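Manganese-dependent ADP-ribose/CDP-alcohol diphosphatase (Danio rerio, PDB 2NXF) probably hydrolyses ADP-ribose and CDP-alcohols such as CDP-choline at a dinuclear metal centre, releasing AMP or CMP. Local coordinates at residues F144-G156 with K196-L209. Residues are numbered along the deposited sequence; the frame is centred on the assembly and turned at random.
Sequences FVLLDAYDLSVIG and KFNGGFSEQQLQWL
Gln205 reaches from the first turn of helix 203-209 to the turn 148-151 and grips it with both ends of its amide. OE1 takes the N-H of Asp148 (N to OE1 2.8 Å, nearly straight at 173°), while NE2 gives one bond to Asp148 O, lying almost in the amide plane, and another to Asp151 OD2. Its CG lies anti to the backbone N (chi1 -172°) and the chain is extended beyond, which carries the amide across to this type I turn. Asp151 OD2 also accepts from Ser202: OG comes on the syn side at 2.7 Å from OD2, and Ser202 N from above the carboxylate plane. Three donors thus hold one oxygen, while OD1 pairs with Arg157 and Lys163. Ser202 OG in turn accepts from Gln205 N as the helix N-cap, so the carboxylate is tied to the cap. Beside this polar knot the apolar packing is close: Leu147 CB and Ala149 CB touch the Phe201 ring, Leu147 CD2 meets the Trp208 ring at its edge (3.8 Å to CZ3), and Val145 CG1 lies 3.7 Å from Trp208 CH2. Leu152 and Gly200 form a single antiparallel bridge, hydrogen-bonded both ways, and Tyr150 OH donates to Phe197 O (2.7 Å). Toward Lys196 the contact reaches a partly solvent-exposed edge, where Val154 CG2 and Ile155 CG2 rest on Lys196 CG and a water joins Val154 N to Lys196 O and Asn198 O. Asn198 OD1 bonds His265 NE2 and Tyr150 touches Asn96, both zinc ligands, consistent with a second-shell role for these two side chains. Strand 144-146 and helix segment 203-209 run almost exactly antiparallel; strand 142-146 lies between strands 134-139 and 222-227, while helix 245-253 packs against Phe201 and Leu209.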
ATOM      1  N   PHE A 144      -6.826   8.916   9.089  1.00 23.04           N
ATOM      2  CA  PHE A 144      -6.152   8.083   8.076  1.00 23.41           C
ATOM      3  C   PHE A 144      -4.861   8.760   7.680  1.00 24.11           C
ATOM      4  O   PHE A 144      -4.827   9.985   7.488  1.00 23.60           O
ATOM      5  CB  PHE A 144      -7.004   7.967   6.797  1.00 24.79           C
ATOM      6  CG  PHE A 144      -8.132   6.960   6.871  1.00 26.61           C
ATOM      7  CD1 PHE A 144      -8.606   6.483   8.082  1.00 28.54           C
ATOM      8  CD2 PHE A 144      -8.746   6.518   5.696  1.00 28.80           C
ATOM      9  CE1 PHE A 144      -9.678   5.541   8.112  1.00 30.28           C
ATOM     10  CE2 PHE A 144      -9.798   5.591   5.728  1.00 28.79           C
ATOM     11  CZ  PHE A 144     -10.251   5.105   6.923  1.00 28.73           C
ATOM     12  N   VAL A 145      -3.809   7.962   7.505  1.00 23.70           N
ATOM     13  CA  VAL A 145      -2.519   8.477   7.061  1.00 24.57           C
ATOM     14  C   VAL A 145      -2.088   7.584   5.903  1.00 25.17           C
ATOM     15  O   VAL A 145      -2.055   6.354   6.049  1.00 25.21           O
ATOM     16  CB  VAL A 145      -1.452   8.406   8.187  1.00 24.49           C
ATOM     17  CG1 VAL A 145      -0.091   8.926   7.685  1.00 26.01           C
ATOM     18  CG2 VAL A 145      -1.902   9.203   9.439  1.00 23.88           C
ATOM     19  N   LEU A 146      -1.781   8.181   4.754  1.00 25.27           N
ATOM     20  CA  LEU A 146      -1.267   7.426   3.615  1.00 25.78           C
ATOM     21  C   LEU A 146       0.193   7.797   3.474  1.00 26.20           C
ATOM     22  O   LEU A 146       0.517   8.999   3.415  1.00 25.41           O
ATOM     23  CB  LEU A 146      -1.992   7.803   2.308  1.00 26.22           C
ATOM     24  CG  LEU A 146      -3.216   6.955   1.926  1.00 29.16           C
ATOM     25  CD1 LEU A 146      -4.368   7.316   2.849  1.00 31.92           C
ATOM     26  CD2 LEU A 146      -3.593   7.176   0.442  1.00 27.01           C
ATOM     27  N   LEU A 147       1.048   6.773   3.433  1.00 25.39           N
ATOM     28  CA  LEU A 147       2.495   6.970   3.353  1.00 25.25           C
ATOM     29  C   LEU A 147       3.031   6.652   1.970  1.00 25.22           C
ATOM     30  O   LEU A 147       2.376   5.928   1.184  1.00 25.28           O
ATOM     31  CB  LEU A 147       3.203   6.067   4.372  1.00 24.85           C
ATOM     32  CG  LEU A 147       2.845   6.245   5.856  1.00 25.91           C
ATOM     33  CD1 LEU A 147       3.683   5.288   6.702  1.00 27.67           C
ATOM     34  CD2 LEU A 147       3.040   7.707   6.272  1.00 25.84           C
ATOM     35  N   ASP A 148       4.226   7.198   1.697  1.00 25.15           N
ATOM     36  CA  ASP A 148       4.935   7.068   0.437  1.00 25.73           C
ATOM     37  C   ASP A 148       6.168   6.163   0.685  1.00 25.31           C
ATOM     38  O   ASP A 148       7.245   6.634   1.083  1.00 25.75           O
ATOM     39  CB  ASP A 148       5.376   8.481  -0.009  1.00 25.12           C
ATOM     40  CG  ASP A 148       6.073   8.506  -1.371  1.00 26.33           C
ATOM     41  OD1 ASP A 148       6.329   7.441  -1.990  1.00 25.65           O
ATOM     42  OD2 ASP A 148       6.350   9.638  -1.813  1.00 26.93           O
ATOM     43  N   ALA A 149       5.992   4.866   0.438  1.00 26.22           N
ATOM     44  CA  ALA A 149       7.042   3.898   0.740  1.00 26.03           C
ATOM     45  C   ALA A 149       8.178   3.896  -0.302  1.00 25.25           C
ATOM     46  O   ALA A 149       9.157   3.149  -0.133  1.00 26.13           O
ATOM     47  CB  ALA A 149       6.445   2.485   0.860  1.00 26.18           C
ATOM     48  N   TYR A 150       8.039   4.713  -1.350  1.00 25.07           N
ATOM     49  CA  TYR A 150       9.088   4.904  -2.375  1.00 25.42           C
ATOM     50  C   TYR A 150       9.690   6.310  -2.354  1.00 25.17           C
ATOM     51  O   TYR A 150      10.329   6.744  -3.303  1.00 25.53           O
ATOM     52  CB  TYR A 150       8.582   4.504  -3.779  1.00 25.03           C
ATOM     53  CG  TYR A 150       8.280   3.028  -3.795  1.00 25.43           C
ATOM     54  CD1 TYR A 150       9.257   2.095  -4.175  1.00 26.17           C
ATOM     55  CD2 TYR A 150       7.046   2.546  -3.315  1.00 25.98           C
ATOM     56  CE1 TYR A 150       8.997   0.732  -4.140  1.00 25.56           C
ATOM     57  CE2 TYR A 150       6.780   1.186  -3.271  1.00 26.86           C
ATOM     58  CZ  TYR A 150       7.763   0.283  -3.666  1.00 25.27           C
ATOM     59  OH  TYR A 150       7.530  -1.079  -3.640  1.00 25.27           O
ATOM     60  N   ASP A 151       9.486   6.992  -1.232  1.00 24.41           N
ATOM     61  CA  ASP A 151      10.101   8.287  -0.961  1.00 24.45           C
ATOM     62  C   ASP A 151      11.623   8.144  -1.128  1.00 24.18           C
ATOM     63  O   ASP A 151      12.264   8.895  -1.874  1.00 23.90           O
ATOM     64  CB  ASP A 151       9.685   8.656   0.470  1.00 24.82           C
ATOM     65  CG  ASP A 151      10.271   9.949   0.968  1.00 24.25           C
ATOM     66  OD1 ASP A 151      10.956  10.690   0.230  1.00 23.80           O
ATOM     67  OD2 ASP A 151      10.013  10.205   2.166  1.00 24.57           O
ATOM     68  N   LEU A 152      12.196   7.166  -0.431  1.00 24.14           N
ATOM     69  CA  LEU A 152      13.554   6.744  -0.754  1.00 24.73           C
ATOM     70  C   LEU A 152      13.429   5.537  -1.667  1.00 24.97           C
ATOM     71  O   LEU A 152      12.933   4.504  -1.249  1.00 25.90           O
ATOM     72  CB  LEU A 152      14.324   6.388   0.524  1.00 25.29           C
ATOM     73  CG  LEU A 152      14.477   7.513   1.552  1.00 25.51           C
ATOM     74  CD1 LEU A 152      15.328   6.988   2.696  1.00 28.88           C
ATOM     75  CD2 LEU A 152      15.105   8.761   0.938  1.00 25.52           C
ATOM     76  N   SER A 153      13.836   5.682  -2.922  1.00 24.59           N
ATOM     77  CA  SER A 153      13.822   4.568  -3.868  1.00 23.90           C
ATOM     78  C   SER A 153      14.660   4.953  -5.064  1.00 24.35           C
ATOM     79  O   SER A 153      14.978   6.134  -5.262  1.00 23.37           O
ATOM     80  CB  SER A 153      12.391   4.261  -4.330  1.00 24.49           C
ATOM     81  OG  SER A 153      11.851   5.319  -5.128  1.00 24.98           O
ATOM     82  N   VAL A 154      15.045   3.955  -5.853  1.00 23.32           N
ATOM     83  CA  VAL A 154      15.683   4.270  -7.121  1.00 24.13           C
ATOM     84  C   VAL A 154      14.659   4.293  -8.258  1.00 24.79           C
ATOM     85  O   VAL A 154      14.903   4.897  -9.295  1.00 26.15           O
ATOM     86  CB  VAL A 154      16.872   3.337  -7.445  1.00 24.15           C
ATOM     87  CG1 VAL A 154      18.003   3.558  -6.452  1.00 24.44           C
ATOM     88  CG2 VAL A 154      16.432   1.877  -7.465  1.00 23.44           C
ATOM     89  N   ILE A 155      13.509   3.647  -8.044  1.00 24.84           N
ATOM     90  CA  ILE A 155      12.506   3.537  -9.105  1.00 24.52           C
ATOM     91  C   ILE A 155      11.520   4.714  -9.112  1.00 24.40           C
ATOM     92  O   ILE A 155      10.870   4.979 -10.146  1.00 24.85           O
ATOM     93  CB  ILE A 155      11.732   2.199  -9.050  1.00 24.44           C
ATOM     94  CG1 ILE A 155      10.930   2.078  -7.735  1.00 24.89           C
ATOM     95  CG2 ILE A 155      12.661   1.013  -9.303  1.00 24.85           C
ATOM     96  CD1 ILE A 155       9.936   0.948  -7.767  1.00 25.41           C
ATOM     97  N   GLY A 156      11.433   5.414  -7.982  1.00 25.01           N
ATOM     98  CA  GLY A 156      10.497   6.534  -7.817  1.00 25.60           C
ATOM     99  C   GLY A 156      11.131   7.906  -7.627  1.00 25.78           C
ATOM    100  O   GLY A 156      10.469   8.853  -7.177  1.00 26.12           O
ATOM    101  N   LYS A 196      15.522  -3.475  -5.508  1.00 24.85           N
ATOM    102  CA  LYS A 196      15.102  -2.312  -6.287  1.00 25.11           C
ATOM    103  C   LYS A 196      13.580  -2.121  -6.287  1.00 25.16           C
ATOM    104  O   LYS A 196      13.083  -0.996  -6.464  1.00 24.75           O
ATOM    105  CB  LYS A 196      15.622  -2.504  -7.721  1.00 25.35           C
ATOM    106  CG  LYS A 196      15.452  -1.350  -8.665  1.00 27.34           C
ATOM    107  CD  LYS A 196      16.050  -1.720 -10.023  1.00 26.87           C
ATOM    108  CE  LYS A 196      15.513  -0.825 -11.117  1.00 30.87           C
ATOM    109  NZ  LYS A 196      16.216  -1.052 -12.425  1.00 32.46           N
ATOM    110  N   PHE A 197      12.832  -3.213  -6.086  1.00 24.19           N
ATOM    111  CA  PHE A 197      11.369  -3.089  -6.077  1.00 24.87           C
ATOM    112  C   PHE A 197      10.786  -2.657  -4.720  1.00 24.86           C
ATOM    113  O   PHE A 197       9.575  -2.553  -4.580  1.00 25.51           O
ATOM    114  CB  PHE A 197      10.688  -4.345  -6.630  1.00 24.62           C
ATOM    115  CG  PHE A 197      10.987  -5.624  -5.885  1.00 25.78           C
ATOM    116  CD1 PHE A 197      10.266  -5.959  -4.724  1.00 25.97           C
ATOM    117  CD2 PHE A 197      11.914  -6.545  -6.395  1.00 27.36           C
ATOM    118  CE1 PHE A 197      10.482  -7.183  -4.057  1.00 26.50           C
ATOM    119  CE2 PHE A 197      12.142  -7.787  -5.737  1.00 28.70           C
ATOM    120  CZ  PHE A 197      11.431  -8.102  -4.581  1.00 26.33           C
ATOM    121  N   ASN A 198      11.665  -2.425  -3.738  1.00 24.90           N
ATOM    122  CA  ASN A 198      11.282  -1.833  -2.470  1.00 25.15           C
ATOM    123  C   ASN A 198      11.790  -0.399  -2.333  1.00 25.45           C
ATOM    124  O   ASN A 198      12.374   0.172  -3.258  1.00 25.84           O
ATOM    125  CB  ASN A 198      11.751  -2.697  -1.290  1.00 25.40           C
ATOM    126  CG  ASN A 198      11.063  -4.035  -1.249  1.00 25.02           C
ATOM    127  OD1 ASN A 198       9.946  -4.200  -1.776  1.00 25.51           O
ATOM    128  ND2 ASN A 198      11.698  -5.003  -0.598  1.00 24.68           N
ATOM    129  N   GLY A 199      11.561   0.170  -1.165  1.00 25.33           N
ATOM    130  CA  GLY A 199      11.932   1.542  -0.901  1.00 25.06           C
ATOM    131  C   GLY A 199      11.799   1.806   0.574  1.00 25.11           C
ATOM    132  O   GLY A 199      11.455   0.911   1.353  1.00 26.01           O
ATOM    133  N   GLY A 200      12.085   3.045   0.947  1.00 25.61           N
ATOM    134  CA  GLY A 200      11.960   3.447   2.330  1.00 26.19           C
ATOM    135  C   GLY A 200      11.336   4.817   2.518  1.00 26.27           C
ATOM    136  O   GLY A 200      10.960   5.504   1.549  1.00 25.68           O
ATOM    137  N   PHE A 201      11.285   5.220   3.788  1.00 25.28           N
ATOM    138  CA  PHE A 201      10.644   6.475   4.187  1.00 25.67           C
ATOM    139  C   PHE A 201      11.726   7.463   4.631  1.00 24.75           C
ATOM    140  O   PHE A 201      12.552   7.148   5.503  1.00 25.58           O
ATOM    141  CB  PHE A 201       9.670   6.198   5.341  1.00 25.26           C
ATOM    142  CG  PHE A 201       8.684   5.084   5.045  1.00 26.40           C
ATOM    143  CD1 PHE A 201       7.448   5.357   4.432  1.00 26.39           C
ATOM    144  CD2 PHE A 201       8.992   3.755   5.386  1.00 26.96           C
ATOM    145  CE1 PHE A 201       6.526   4.328   4.150  1.00 25.82           C
ATOM    146  CE2 PHE A 201       8.077   2.698   5.098  1.00 26.01           C
ATOM    147  CZ  PHE A 201       6.832   2.985   4.497  1.00 26.02           C
ATOM    148  N   SER A 202      11.720   8.662   4.047  1.00 25.28           N
ATOM    149  CA  SER A 202      12.729   9.666   4.411  1.00 24.61           C
ATOM    150  C   SER A 202      12.569  10.131   5.869  1.00 25.03           C
ATOM    151  O   SER A 202      11.473  10.005   6.454  1.00 25.69           O
ATOM    152  CB  SER A 202      12.700  10.887   3.463  1.00 25.00           C
ATOM    153  OG  SER A 202      11.559  11.701   3.718  1.00 25.71           O
ATOM    154  N   GLU A 203      13.652  10.672   6.430  1.00 25.41           N
ATOM    155  CA  GLU A 203      13.619  11.253   7.753  1.00 26.01           C
ATOM    156  C   GLU A 203      12.508  12.322   7.811  1.00 25.84           C
ATOM    157  O   GLU A 203      11.779  12.436   8.811  1.00 25.11           O
ATOM    158  CB  GLU A 203      14.997  11.839   8.097  1.00 26.83           C
ATOM    159  CG  GLU A 203      15.055  12.567   9.404  1.00 32.85           C
ATOM    160  CD  GLU A 203      16.398  13.249   9.591  1.00 39.44           C
ATOM    161  OE1 GLU A 203      16.688  14.227   8.860  1.00 43.41           O
ATOM    162  OE2 GLU A 203      17.171  12.810  10.468  1.00 44.29           O
ATOM    163  N   GLN A 204      12.374  13.099   6.730  1.00 24.96           N
ATOM    164  CA  GLN A 204      11.353  14.147   6.695  1.00 25.15           C
ATOM    165  C   GLN A 204       9.960  13.527   6.825  1.00 24.25           C
ATOM    166  O   GLN A 204       9.093  14.017   7.597  1.00 24.07           O
ATOM    167  CB  GLN A 204      11.459  14.971   5.411  1.00 25.43           C
ATOM    168  CG  GLN A 204      10.384  16.052   5.305  1.00 26.14           C
ATOM    169  CD  GLN A 204      10.569  16.967   4.103  1.00 26.84           C
ATOM    170  OE1 GLN A 204      11.324  16.670   3.171  1.00 28.83           O
ATOM    171  NE2 GLN A 204       9.879  18.086   4.125  1.00 30.42           N
ATOM    172  N   GLN A 205       9.740  12.435   6.079  1.00 23.74           N
ATOM    173  CA  GLN A 205       8.441  11.755   6.140  1.00 24.09           C
ATOM    174  C   GLN A 205       8.189  11.137   7.523  1.00 24.41           C
ATOM    175  O   GLN A 205       7.074  11.208   8.053  1.00 24.31           O
ATOM    176  CB  GLN A 205       8.299  10.697   5.042  1.00 23.28           C
ATOM    177  CG  GLN A 205       6.860  10.122   4.990  1.00 23.84           C
ATOM    178  CD  GLN A 205       6.620   9.082   3.921  1.00 25.41           C
ATOM    179  OE1 GLN A 205       5.515   8.536   3.846  1.00 25.87           O
ATOM    180  NE2 GLN A 205       7.636   8.805   3.078  1.00 24.98           N
ATOM    181  N   LEU A 206       9.212  10.520   8.107  1.00 24.33           N
ATOM    182  CA  LEU A 206       9.036   9.899   9.436  1.00 25.00           C
ATOM    183  C   LEU A 206       8.771  10.929  10.526  1.00 24.93           C
ATOM    184  O   LEU A 206       8.002  10.669  11.466  1.00 24.24           O
ATOM    185  CB  LEU A 206      10.267   9.073   9.828  1.00 26.42           C
ATOM    186  CG  LEU A 206      10.483   7.844   8.945  1.00 27.91           C
ATOM    187  CD1 LEU A 206      11.942   7.341   9.152  1.00 32.71           C
ATOM    188  CD2 LEU A 206       9.488   6.758   9.240  1.00 33.92           C
ATOM    189  N   GLN A 207       9.435  12.083  10.429  1.00 23.95           N
ATOM    190  CA  GLN A 207       9.242  13.167  11.397  1.00 25.30           C
ATOM    191  C   GLN A 207       7.798  13.669  11.328  1.00 24.11           C
ATOM    192  O   GLN A 207       7.172  13.943  12.358  1.00 22.85           O
ATOM    193  CB  GLN A 207      10.261  14.289  11.158  1.00 24.93           C
ATOM    194  CG  GLN A 207      11.660  13.890  11.658  1.00 28.44           C
ATOM    195  CD  GLN A 207      12.741  14.942  11.427  1.00 30.60           C
ATOM    196  OE1 GLN A 207      12.653  15.761  10.502  1.00 39.72           O
ATOM    197  NE2 GLN A 207      13.780  14.909  12.258  1.00 34.98           N
ATOM    198  N   TRP A 208       7.260  13.758  10.113  1.00 24.03           N
ATOM    199  CA  TRP A 208       5.865  14.156   9.946  1.00 24.32           C
ATOM    200  C   TRP A 208       4.889  13.097  10.497  1.00 24.29           C
ATOM    201  O   TRP A 208       3.954  13.427  11.231  1.00 24.61           O
ATOM    202  CB  TRP A 208       5.588  14.465   8.471  1.00 25.06           C
ATOM    203  CG  TRP A 208       4.139  14.597   8.060  1.00 25.74           C
ATOM    204  CD1 TRP A 208       3.339  15.720   8.136  1.00 28.13           C
ATOM    205  CD2 TRP A 208       3.336  13.580   7.445  1.00 26.09           C
ATOM    206  NE1 TRP A 208       2.086  15.446   7.622  1.00 27.82           N
ATOM    207  CE2 TRP A 208       2.060  14.143   7.189  1.00 27.21           C
ATOM    208  CE3 TRP A 208       3.574  12.244   7.088  1.00 26.72           C
ATOM    209  CZ2 TRP A 208       1.028  13.414   6.608  1.00 27.34           C
ATOM    210  CZ3 TRP A 208       2.537  11.507   6.499  1.00 27.34           C
ATOM    211  CH2 TRP A 208       1.283  12.101   6.263  1.00 27.56           C
ATOM    212  N   LEU A 209       5.112  11.837  10.152  1.00 24.81           N
ATOM    213  CA  LEU A 209       4.282  10.756  10.699  1.00 24.02           C
ATOM    214  C   LEU A 209       4.310  10.807  12.241  1.00 23.60           C
ATOM    215  O   LEU A 209       3.273  10.753  12.908  1.00 23.48           O
ATOM    216  CB  LEU A 209       4.842   9.408  10.237  1.00 24.18           C
ATOM    217  CG  LEU A 209       4.153   8.199  10.891  1.00 23.00           C
ATOM    218  CD1 LEU A 209       2.644   8.164  10.600  1.00 24.93           C
ATOM    219  CD2 LEU A 209       4.869   6.912  10.387  1.00 24.59           C
TER
HETATM  220  O   HOH W   1      13.788   1.377  -5.304  1.00 17.16           O